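Long-range contacts in complement factor H (Mus musculus, PDB 2YBY), which regulates the complement system of innate immunity, represented here by two neighbouring Sushi domains, the sixth and seventh of the mouse protein: residues F25-Y35 and W49-W59; Y86-V94 and Q106-W116. The protein carries 1 engineered substitution. All coordinates share one frame; numbering follows the deposited sequence.

Interaction 1. Residues F25-Y35 and W49-W59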
loop_
_atom_site.group_PDB
_atom_site.type_symbol
_atom_site.label_atom_id
_atom_site.label_comp_id
_atom_site.label_asym_id
_atom_site.label_seq_id
_atom_site.Cartn_x
_atom_site.Cartn_y
_atom_site.Cartn_z
ATOM N N PHE A 25 -5.495 -8.650 23.836
ATOM C CA PHE A 25 -6.036 -7.299 23.724
ATOM C C PHE A 25 -7.078 -7.008 24.804
ATOM O O PHE A 25 -7.786 -7.921 25.228
ATOM C CB PHE A 25 -6.599 -7.073 22.300
ATOM C CG PHE A 25 -5.478 -7.039 21.288
ATOM C CD1 PHE A 25 -4.779 -5.875 21.052
ATOM C CD2 PHE A 25 -5.036 -8.198 20.679
ATOM C CE1 PHE A 25 -3.703 -5.857 20.173
ATOM C CE2 PHE A 25 -3.948 -8.173 19.807
ATOM C CZ PHE A 25 -3.246 -7.011 19.616
ATOM N N PRO A 26 -7.214 -5.747 25.265
ATOM C CA PRO A 26 -6.447 -4.561 24.860
ATOM C C PRO A 26 -4.985 -4.528 25.302
ATOM O O PRO A 26 -4.565 -5.265 26.194
ATOM C CB PRO A 26 -7.268 -3.413 25.435
ATOM C CG PRO A 26 -7.846 -3.995 26.701
ATOM C CD PRO A 26 -8.213 -5.413 26.308
ATOM N N VAL A 27 -4.193 -3.666 24.637
ATOM C CA VAL A 27 -2.760 -3.563 24.883
ATOM C C VAL A 27 -2.354 -2.107 25.109
ATOM O O VAL A 27 -3.124 -1.184 24.762
ATOM C CB VAL A 27 -1.926 -4.188 23.719
ATOM C CG1 VAL A 27 -2.209 -5.675 23.572
ATOM C CG2 VAL A 27 -2.177 -3.456 22.409
ATOM N N SER A 28 -1.139 -1.900 25.633
ATOM C CA SER A 28 -0.603 -0.570 25.949
ATOM C C SER A 28 0.021 0.170 24.801
ATOM O O SER A 28 0.467 -0.451 23.826
ATOM C CB SER A 28 0.409 -0.670 27.085
ATOM O OG SER A 28 -0.186 -1.286 28.216
ATOM N N ILE A 29 0.144 1.497 24.952
ATOM C CA ILE A 29 0.781 2.382 23.980
ATOM C C ILE A 29 2.242 1.966 23.877
ATOM O O ILE A 29 2.877 1.657 24.889
ATOM C CB ILE A 29 0.601 3.880 24.344
ATOM C CG1 ILE A 29 -0.848 4.334 24.047
ATOM C CG2 ILE A 29 1.617 4.795 23.578
ATOM C CD1 ILE A 29 -1.292 5.630 24.852
ATOM N N GLY A 30 2.755 1.908 22.652
ATOM C CA GLY A 30 4.117 1.468 22.397
ATOM C C GLY A 30 4.181 0.068 21.820
ATOM O O GLY A 30 5.153 -0.260 21.140
ATOM N N ASN A 31 3.168 -0.788 22.066
ATOM C CA ASN A 31 3.177 -2.151 21.523
ATOM C C ASN A 31 2.980 -2.066 20.010
ATOM O O ASN A 31 2.296 -1.179 19.518
ATOM C CB ASN A 31 2.071 -3.005 22.108
ATOM C CG ASN A 31 2.399 -3.546 23.473
ATOM O OD1 ASN A 31 2.389 -2.820 24.471
ATOM N ND2 ASN A 31 2.720 -4.827 23.545
ATOM N N LYS A 32 3.536 -3.011 19.287
ATOM C CA LYS A 32 3.368 -3.051 17.835
ATOM C C LYS A 32 3.205 -4.467 17.400
ATOM O O LYS A 32 3.668 -5.386 18.079
ATOM C CB LYS A 32 4.519 -2.364 17.111
ATOM C CG LYS A 32 5.861 -3.052 17.288
ATOM C CD LYS A 32 6.984 -2.253 16.626
ATOM C CE LYS A 32 8.295 -2.990 16.567
ATOM N NZ LYS A 32 8.879 -3.313 17.909
ATOM N N TYR A 33 2.515 -4.670 16.261
ATOM C CA TYR A 33 2.222 -6.015 15.787
ATOM C C TYR A 33 2.399 -6.086 14.297
ATOM O O TYR A 33 1.925 -5.204 13.614
ATOM C CB TYR A 33 0.773 -6.392 16.153
ATOM C CG TYR A 33 0.575 -6.444 17.649
ATOM C CD1 TYR A 33 0.967 -7.558 18.374
ATOM C CD2 TYR A 33 0.235 -5.302 18.363
ATOM C CE1 TYR A 33 0.903 -7.581 19.764
ATOM C CE2 TYR A 33 0.198 -5.304 19.758
ATOM C CZ TYR A 33 0.522 -6.454 20.450
ATOM O OH TYR A 33 0.564 -6.498 21.820
ATOM N N SER A 34 3.065 -7.149 13.781
ATOM C CA SER A 34 3.249 -7.275 12.355
ATOM C C SER A 34 1.926 -7.603 11.689
ATOM O O SER A 34 1.093 -8.316 12.267
ATOM C CB SER A 34 4.290 -8.361 12.070
ATOM O OG SER A 34 3.892 -9.604 12.609
ATOM N N TYR A 35 1.722 -7.106 10.462
ATOM C CA TYR A 35 0.519 -7.386 9.697
ATOM C C TYR A 35 0.851 -7.472 8.234
ATOM O O TYR A 35 1.901 -7.002 7.789
ATOM C CB TYR A 35 -0.597 -6.346 9.952
ATOM C CG TYR A 35 -0.370 -4.997 9.303
ATOM C CD1 TYR A 35 0.345 -4.009 9.949
ATOM C CD2 TYR A 35 -0.916 -4.699 8.055
ATOM C CE1 TYR A 35 0.524 -2.748 9.378
ATOM C CE2 TYR A 35 -0.703 -3.463 7.451
ATOM C CZ TYR A 35 -0.010 -2.473 8.134
ATOM O OH TYR A 35 0.181 -1.218 7.603
ATOM N N TRP A 49 5.041 -6.442 4.356
ATOM C CA TRP A 49 4.401 -6.473 5.661
ATOM C C TRP A 49 4.844 -5.230 6.393
ATOM O O TRP A 49 5.806 -4.573 5.975
ATOM C CB TRP A 49 4.794 -7.740 6.443
ATOM C CG TRP A 49 6.228 -7.761 6.844
ATOM C CD1 TRP A 49 7.291 -8.095 6.057
ATOM C CD2 TRP A 49 6.768 -7.352 8.103
ATOM N NE1 TRP A 49 8.465 -7.886 6.736
ATOM C CE2 TRP A 49 8.173 -7.465 8.014
ATOM C CE3 TRP A 49 6.203 -6.860 9.286
ATOM C CZ2 TRP A 49 9.016 -7.053 9.047
ATOM C CZ3 TRP A 49 7.036 -6.500 10.329
ATOM C CH2 TRP A 49 8.432 -6.621 10.214
ATOM N N ASP A 50 4.179 -4.887 7.517
ATOM C CA ASP A 50 4.644 -3.743 8.329
ATOM C C ASP A 50 4.069 -3.878 9.741
ATOM O O ASP A 50 3.442 -4.911 10.040
ATOM C CB ASP A 50 4.343 -2.370 7.687
ATOM C CG ASP A 50 5.383 -1.297 7.958
ATOM O OD1 ASP A 50 5.959 -1.286 9.084
ATOM O OD2 ASP A 50 5.686 -0.502 7.024
ATOM N N TYR A 51 4.359 -2.888 10.622
ATOM C CA TYR A 51 3.868 -2.884 11.991
ATOM C C TYR A 51 2.652 -1.968 12.158
ATOM O O TYR A 51 2.620 -0.870 11.614
ATOM C CB TYR A 51 4.936 -2.409 12.961
ATOM C CG TYR A 51 6.041 -3.401 13.195
ATOM C CD1 TYR A 51 5.793 -4.613 13.826
ATOM C CD2 TYR A 51 7.331 -3.150 12.751
ATOM C CE1 TYR A 51 6.818 -5.533 14.058
ATOM C CE2 TYR A 51 8.365 -4.042 12.996
ATOM C CZ TYR A 51 8.092 -5.273 13.572
ATOM O OH TYR A 51 9.097 -6.164 13.849
ATOM N N LEU A 52 1.668 -2.448 12.906
ATOM C CA LEU A 52 0.508 -1.669 13.339
ATOM C C LEU A 52 0.886 -1.252 14.751
ATOM O O LEU A 52 1.243 -2.115 15.557
ATOM C CB LEU A 52 -0.759 -2.509 13.345
ATOM C CG LEU A 52 -2.042 -1.657 13.380
ATOM C CD1 LEU A 52 -2.310 -0.980 12.057
ATOM C CD2 LEU A 52 -3.221 -2.470 13.815
ATOM N N ARG A 53 0.895 0.045 15.021
ATOM C CA ARG A 53 1.392 0.583 16.286
ATOM C C ARG A 53 0.319 1.139 17.153
ATOM O O ARG A 53 -0.511 1.909 16.683
ATOM C CB ARG A 53 2.417 1.676 16.018
ATOM C CG ARG A 53 3.690 1.126 15.367
ATOM C CD ARG A 53 4.609 2.229 14.888
ATOM N NE ARG A 53 5.677 1.649 14.063
ATOM C CZ ARG A 53 6.802 1.114 14.523
ATOM N NH1 ARG A 53 7.061 1.104 15.832
ATOM N NH2 ARG A 53 7.686 0.595 13.684
ATOM N N CYS A 54 0.336 0.767 18.435
ATOM C CA CYS A 54 -0.633 1.326 19.378
ATOM C C CYS A 54 -0.092 2.691 19.858
ATOM O O CYS A 54 0.944 2.733 20.517
ATOM C CB CYS A 54 -0.855 0.391 20.548
ATOM S SG CYS A 54 -1.857 1.144 21.857
ATOM N N THR A 55 -0.740 3.794 19.472
ATOM C CA THR A 55 -0.277 5.139 19.826
ATOM C C THR A 55 -1.301 5.827 20.727
ATOM O O THR A 55 -2.404 5.320 20.919
ATOM C CB THR A 55 -0.033 5.992 18.564
ATOM O OG1 THR A 55 -1.253 6.551 18.103
ATOM C CG2 THR A 55 0.707 5.257 17.476
ATOM N N ALA A 56 -0.987 7.059 21.152
ATOM C CA ALA A 56 -1.926 7.873 21.948
ATOM C C ALA A 56 -3.162 8.298 21.125
ATOM O O ALA A 56 -4.158 8.742 21.699
ATOM C CB ALA A 56 -1.210 9.095 22.487
ATOM N N GLN A 57 -3.109 8.138 19.773
ATOM C CA GLN A 57 -4.233 8.414 18.883
ATOM C C GLN A 57 -4.901 7.091 18.417
ATOM O O GLN A 57 -5.774 7.109 17.550
ATOM C CB GLN A 57 -3.736 9.262 17.693
ATOM C CG GLN A 57 -3.578 10.753 18.062
ATOM C CD GLN A 57 -2.558 11.507 17.239
ATOM O OE1 GLN A 57 -2.154 11.091 16.145
ATOM N NE2 GLN A 57 -2.136 12.665 17.741
ATOM N N GLY A 58 -4.563 5.983 19.075
ATOM C CA GLY A 58 -5.070 4.665 18.729
ATOM C C GLY A 58 -4.148 4.009 17.722
ATOM O O GLY A 58 -2.995 4.406 17.578
ATOM N N TRP A 59 -4.641 2.991 17.032
ATOM C CA TRP A 59 -3.822 2.286 16.045
ATOM C C TRP A 59 -3.439 3.163 14.899
ATOM O O TRP A 59 -4.267 3.967 14.418
ATOM C CB TRP A 59 -4.598 1.093 15.494
ATOM C CG TRP A 59 -4.828 0.030 16.506
ATOM C CD1 TRP A 59 -6.018 -0.352 17.047
ATOM C CD2 TRP A 59 -3.832 -0.844 17.066
ATOM N NE1 TRP A 59 -5.826 -1.384 17.931
ATOM C CE2 TRP A 59 -4.491 -1.710 17.954
ATOM C CE3 TRP A 59 -2.435 -0.960 16.918
ATOM C CZ2 TRP A 59 -3.814 -2.643 18.721
ATOM C CZ3 TRP A 59 -1.767 -1.916 17.662
ATOM C CH2 TRP A 59 -2.457 -2.775 18.511
HETATM O O HOH W 1 5.857 1.268 18.409
HETATM O O HOH W 2 10.564 -5.428 16.784
HETATM O O HOH W 3 2.315 0.284 8.706
#
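Lys32 lays its aliphatic chain across the ring of Tyr51, on the face of this Sushi (complement control protein) module's sheet that also carries Ser34 and Arg53. CE sits over the middle of the ring, 3.6 Å from its centroid, as a CH-pi contact; the bend at chi4 (-63°) leaves NZ above the same face, 5.0 Å from the centroid, a cation-pi distance. Trp49 CZ3 lies against the opposite face of Tyr51, near the rim, so the phenol is held between lysine and indole. On the other face of the sheet, Trp59 turns its six-membered ring toward Phe25, Val27 and Tyr33. Phe25 CE1 meets Trp59 CZ2 at 3.5 Å, rim to rim, while Phe25 CZ lies over the centre of the Tyr33 ring.

Behind these side chains stands an antiparallel pairing. Tyr33 and Leu52 exchange two backbone bonds of 2.9 Å, as a hydrogen-bonded pair does, and Tyr35 and Asp50 repeat the pattern. Beyond Lys32, the type II turn Ser28-Asn31 sends Gly30 N to Cys54 O (2.9 Å, 174° at the hydrogen).

Farther out, Cys54 is disulfide-bonded to Cys5, and Trp59 NE1 donates to Glu6 O. Strand 32-37 is the middle of three, between 50-55 and 13-15, whose Leu15 touches Phe25, Tyr33 and Tyr35.

Interaction 2. Residues Y86-V94 and Q106-W116. With EDO (1,2-ethanediol), chain B.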
loop_
_atom_site.group_PDB
_atom_site.type_symbol
_atom_site.label_atom_id
_atom_site.label_comp_id
_atom_site.label_asym_id
_atom_site.label_seq_id
_atom_site.Cartn_x
_atom_site.Cartn_y
_atom_site.Cartn_z
ATOM N N TYR A 86 4.395 0.633 -5.796
ATOM C CA TYR A 86 3.830 1.912 -5.434
ATOM C C TYR A 86 2.554 1.674 -4.674
ATOM O O TYR A 86 1.955 0.597 -4.806
ATOM C CB TYR A 86 3.594 2.797 -6.646
ATOM C CG TYR A 86 4.889 3.261 -7.250
ATOM C CD1 TYR A 86 5.596 2.452 -8.128
ATOM C CD2 TYR A 86 5.372 4.539 -7.009
ATOM C CE1 TYR A 86 6.791 2.879 -8.703
ATOM C CE2 TYR A 86 6.557 4.981 -7.581
ATOM C CZ TYR A 86 7.256 4.156 -8.446
ATOM O OH TYR A 86 8.430 4.594 -9.039
ATOM N N VAL A 87 2.140 2.652 -3.866
ATOM C CA VAL A 87 0.922 2.581 -3.079
ATOM C C VAL A 87 0.022 3.733 -3.388
ATOM O O VAL A 87 0.434 4.728 -3.988
ATOM C CB VAL A 87 1.186 2.448 -1.560
ATOM C CG1 VAL A 87 2.185 1.324 -1.269
ATOM C CG2 VAL A 87 1.656 3.771 -0.963
ATOM N N GLN A 88 -1.227 3.591 -2.987
ATOM C CA GLN A 88 -2.286 4.542 -3.231
ATOM C C GLN A 88 -1.871 5.981 -2.914
ATOM O O GLN A 88 -1.370 6.273 -1.817
ATOM C CB GLN A 88 -3.503 4.137 -2.417
ATOM C CG GLN A 88 -4.790 4.738 -2.901
ATOM C CD GLN A 88 -5.980 4.049 -2.277
ATOM O OE1 GLN A 88 -5.912 2.901 -1.779
ATOM N NE2 GLN A 88 -7.110 4.711 -2.327
ATOM N N GLY A 89 -2.001 6.844 -3.911
ATOM C CA GLY A 89 -1.637 8.252 -3.770
ATOM C C GLY A 89 -0.303 8.615 -4.401
ATOM O O GLY A 89 -0.035 9.807 -4.603
ATOM N N GLN A 90 0.560 7.601 -4.675
ATOM C CA GLN A 90 1.861 7.844 -5.297
ATOM C C GLN A 90 1.722 7.932 -6.817
ATOM O O GLN A 90 0.771 7.422 -7.402
ATOM C CB GLN A 90 2.883 6.754 -4.933
ATOM C CG GLN A 90 3.224 6.747 -3.436
ATOM C CD GLN A 90 4.134 5.642 -3.012
ATOM O OE1 GLN A 90 4.228 4.604 -3.640
ATOM N NE2 GLN A 90 4.810 5.821 -1.898
ATOM N N SER A 91 2.650 8.655 -7.436
ATOM C CA SER A 91 2.681 8.830 -8.883
ATOM C C SER A 91 4.103 8.800 -9.402
ATOM O O SER A 91 5.076 8.966 -8.651
ATOM C CB SER A 91 1.969 10.114 -9.311
ATOM O OG SER A 91 2.562 11.274 -8.769
ATOM N N LEU A 92 4.228 8.498 -10.690
ATOM C CA LEU A 92 5.527 8.530 -11.367
ATOM C C LEU A 92 5.344 8.978 -12.805
ATOM O O LEU A 92 4.221 8.992 -13.308
ATOM C CB LEU A 92 6.329 7.215 -11.280
ATOM C CG LEU A 92 5.939 6.077 -12.206
ATOM C CD1 LEU A 92 7.081 5.077 -12.373
ATOM C CD2 LEU A 92 4.735 5.364 -11.688
ATOM N N LYS A 93 6.423 9.386 -13.425
ATOM C CA LYS A 93 6.382 9.846 -14.812
ATOM C C LYS A 93 6.870 8.701 -15.668
ATOM O O LYS A 93 7.944 8.137 -15.430
ATOM C CB LYS A 93 7.257 11.079 -15.045
ATOM C CG LYS A 93 6.972 11.734 -16.389
ATOM C CD LYS A 93 7.887 12.920 -16.592
ATOM C CE LYS A 93 7.674 13.564 -17.946
ATOM N NZ LYS A 93 6.508 14.517 -17.955
ATOM N N VAL A 94 6.054 8.324 -16.653
ATOM C CA VAL A 94 6.376 7.233 -17.561
ATOM C C VAL A 94 7.015 7.839 -18.816
ATOM O O VAL A 94 6.581 8.881 -19.289
ATOM C CB VAL A 94 5.074 6.480 -17.879
ATOM C CG1 VAL A 94 5.251 5.402 -18.930
ATOM C CG2 VAL A 94 4.492 5.889 -16.610
ATOM N N GLN A 106 1.413 15.304 -19.037
ATOM C CA GLN A 106 2.700 15.010 -18.431
ATOM C C GLN A 106 3.113 13.542 -18.436
ATOM O O GLN A 106 4.191 13.243 -17.939
ATOM C CB GLN A 106 2.697 15.554 -16.991
ATOM C CG GLN A 106 2.585 17.078 -16.894
ATOM C CD GLN A 106 3.738 17.785 -17.578
ATOM O OE1 GLN A 106 4.887 17.335 -17.528
ATOM N NE2 GLN A 106 3.468 18.888 -18.256
ATOM N N ASP A 107 2.324 12.630 -19.017
ATOM C CA ASP A 107 2.667 11.208 -19.000
ATOM C C ASP A 107 2.918 10.691 -17.578
ATOM O O ASP A 107 3.813 9.857 -17.361
ATOM C CB ASP A 107 3.832 10.869 -19.921
ATOM C CG ASP A 107 3.491 11.018 -21.386
ATOM O OD1 ASP A 107 2.274 10.976 -21.724
ATOM O OD2 ASP A 107 4.433 11.125 -22.201
ATOM N N THR A 108 2.108 11.156 -16.630
ATOM C CA THR A 108 2.205 10.669 -15.253
ATOM C C THR A 108 1.092 9.667 -15.007
ATOM O O THR A 108 0.034 9.734 -15.639
ATOM C CB THR A 108 2.186 11.806 -14.259
ATOM O OG1 THR A 108 0.992 12.535 -14.453
ATOM C CG2 THR A 108 3.382 12.710 -14.402
ATOM N N MET A 109 1.376 8.687 -14.157
ATOM C CA MET A 109 0.413 7.654 -13.757
ATOM C C MET A 109 0.303 7.801 -12.258
ATOM O O MET A 109 1.347 7.957 -11.613
ATOM C CB MET A 109 0.983 6.245 -13.953
ATOM C CG MET A 109 0.608 5.595 -15.150
ATOM S SD MET A 109 1.069 3.891 -15.278
ATOM C CE MET A 109 2.695 3.746 -14.710
ATOM N N THR A 110 -0.918 7.651 -11.703
ATOM C CA THR A 110 -1.135 7.751 -10.263
ATOM C C THR A 110 -1.712 6.418 -9.801
ATOM O O THR A 110 -2.546 5.832 -10.492
ATOM C CB THR A 110 -2.043 8.933 -9.967
ATOM O OG1 THR A 110 -1.356 10.124 -10.400
ATOM C CG2 THR A 110 -2.400 9.046 -8.485
ATOM N N CYS A 111 -1.245 5.923 -8.649
ATOM C CA CYS A 111 -1.806 4.709 -8.077
ATOM C C CYS A 111 -3.108 5.113 -7.334
ATOM O O CYS A 111 -3.042 5.799 -6.310
ATOM C CB CYS A 111 -0.798 4.051 -7.142
ATOM S SG CYS A 111 -1.393 2.516 -6.381
ATOM N N THR A 112 -4.263 4.756 -7.894
ATOM C CA THR A 112 -5.580 5.080 -7.315
ATOM C C THR A 112 -6.164 3.873 -6.615
ATOM O O THR A 112 -5.601 2.789 -6.682
ATOM C CB THR A 112 -6.548 5.601 -8.409
ATOM O OG1 THR A 112 -7.036 4.524 -9.202
ATOM C CG2 THR A 112 -5.932 6.656 -9.318
ATOM N N GLU A 113 -7.344 4.058 -6.001
ATOM C CA GLU A 113 -8.066 2.987 -5.302
ATOM C C GLU A 113 -8.308 1.791 -6.218
ATOM O O GLU A 113 -8.362 0.672 -5.718
ATOM C CB GLU A 113 -9.389 3.511 -4.683
ATOM C CG GLU A 113 -10.384 4.098 -5.667
ATOM C CD GLU A 113 -11.607 4.724 -5.018
ATOM O OE1 GLU A 113 -12.104 4.169 -4.011
ATOM O OE2 GLU A 113 -12.076 5.770 -5.525
ATOM N N ASN A 114 -8.395 2.015 -7.554
ATOM C CA ASN A 114 -8.602 0.979 -8.573
ATOM C C ASN A 114 -7.404 0.763 -9.516
ATOM O O ASN A 114 -7.587 0.413 -10.678
ATOM C CB ASN A 114 -9.838 1.307 -9.397
ATOM C CG ASN A 114 -11.135 1.097 -8.647
ATOM O OD1 ASN A 114 -11.448 -0.018 -8.208
ATOM N ND2 ASN A 114 -11.937 2.141 -8.508
ATOM N N GLY A 115 -6.187 0.941 -9.013
ATOM C CA GLY A 115 -5.010 0.674 -9.815
ATOM C C GLY A 115 -4.460 1.911 -10.495
ATOM O O GLY A 115 -4.831 3.032 -10.164
ATOM N N TRP A 116 -3.567 1.708 -11.439
ATOM C CA TRP A 116 -2.909 2.806 -12.150
ATOM C C TRP A 116 -3.896 3.591 -12.999
ATOM O O TRP A 116 -4.730 3.004 -13.688
ATOM C CB TRP A 116 -1.810 2.281 -13.097
ATOM C CG TRP A 116 -0.568 1.757 -12.424
ATOM C CD1 TRP A 116 -0.024 0.521 -12.586
ATOM C CD2 TRP A 116 0.376 2.510 -11.648
ATOM N NE1 TRP A 116 1.200 0.448 -11.948
ATOM C CE2 TRP A 116 1.450 1.642 -11.335
ATOM C CE3 TRP A 116 0.345 3.765 -11.042
ATOM C CZ2 TRP A 116 2.523 2.046 -10.526
ATOM C CZ3 TRP A 116 1.442 4.191 -10.315
ATOM C CH2 TRP A 116 2.506 3.323 -10.045
HETATM C C1 EDO B . 9.957 4.616 -17.313
HETATM O O1 EDO B . 8.743 4.522 -18.073
HETATM C C2 EDO B . 10.109 5.987 -16.682
HETATM O O2 EDO B . 9.611 5.912 -15.350
HETATM O O HOH W 4 6.144 16.041 -15.643
HETATM O O HOH W 5 6.676 10.262 -21.592
#
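Leu92 and Trp116 meet where CD2 of the leucine presses on CH2 of the indole at 3.4 Å, on one face of the small antiparallel sheet of a second Sushi (complement control protein) module. The same indole carbon touches Tyr86 CB, and the tryptophan turns an edge toward the tyrosine face in an offset edge-to-face pair, planes at 60°. Met109 CE lies over the centre of the six-membered ring of Trp116 and also meets Leu92 CD2. The polar corner of the indole is satisfied outside the pair of segments, NE1 donating to Val70 O.

Backbone groups account for most of the polar bonding. Leu92 and Met109 satisfy each other's N-H and C=O, and at one end Val94 N reaches Asp107 O at 2.8 Å. At the other, the type II turn Val87-Gln90 closes on Cys111: Gly89 N donates to Cys111 O, and Cys111 N to Gln90 O. Within the turn, Gln90 OE1 accepts from Val87 N, which approaches from above the amide plane. Cys111 itself is tied to Cys69 by a disulfide, and Gln88 OE1 takes a bond from Arg67 N.

Thr112 serves twice in its type I turn: OG1 accepts from Asn114 N, an ST turn, and donates to Gly115 O, which also receives Thr112 N. Asp107 OD1 accepts from Leu102 N, while a water bridges OD2 to Val94 O. A 1,2-ethanediol, probably from the crystallisation liquor, donates to Lys93 O. The Lys93 chain runs extended until chi4 (82°) bends it, bringing NZ to Gln106 O at 2.6 Å; a water accepting from NZ donates in turn to Gln106 OE1.

Interactions 1 and 2 come in series along the chain, the first closing before the second opens, and each belongs to its own Sushi repeat. Their centres lie 29 Å apart on opposite sides of the chain's centre, with nearest atoms about 9 Å apart and no direct touch. Interaction 1 contributes to the sheet of 13-15, 32-37 and 50-55, whereas interaction 2 lies mainly on that of 91-93, 108-112 and 115-117. Its residues 86-87 end strand 84-87, which pairs with 66-71, the strand that runs from one repeat into the next and also pairs with 41-42. The same plan, a glycine-containing turn closing on a disulfide cysteine beside a tryptophan, thus recurs in two consecutive modules.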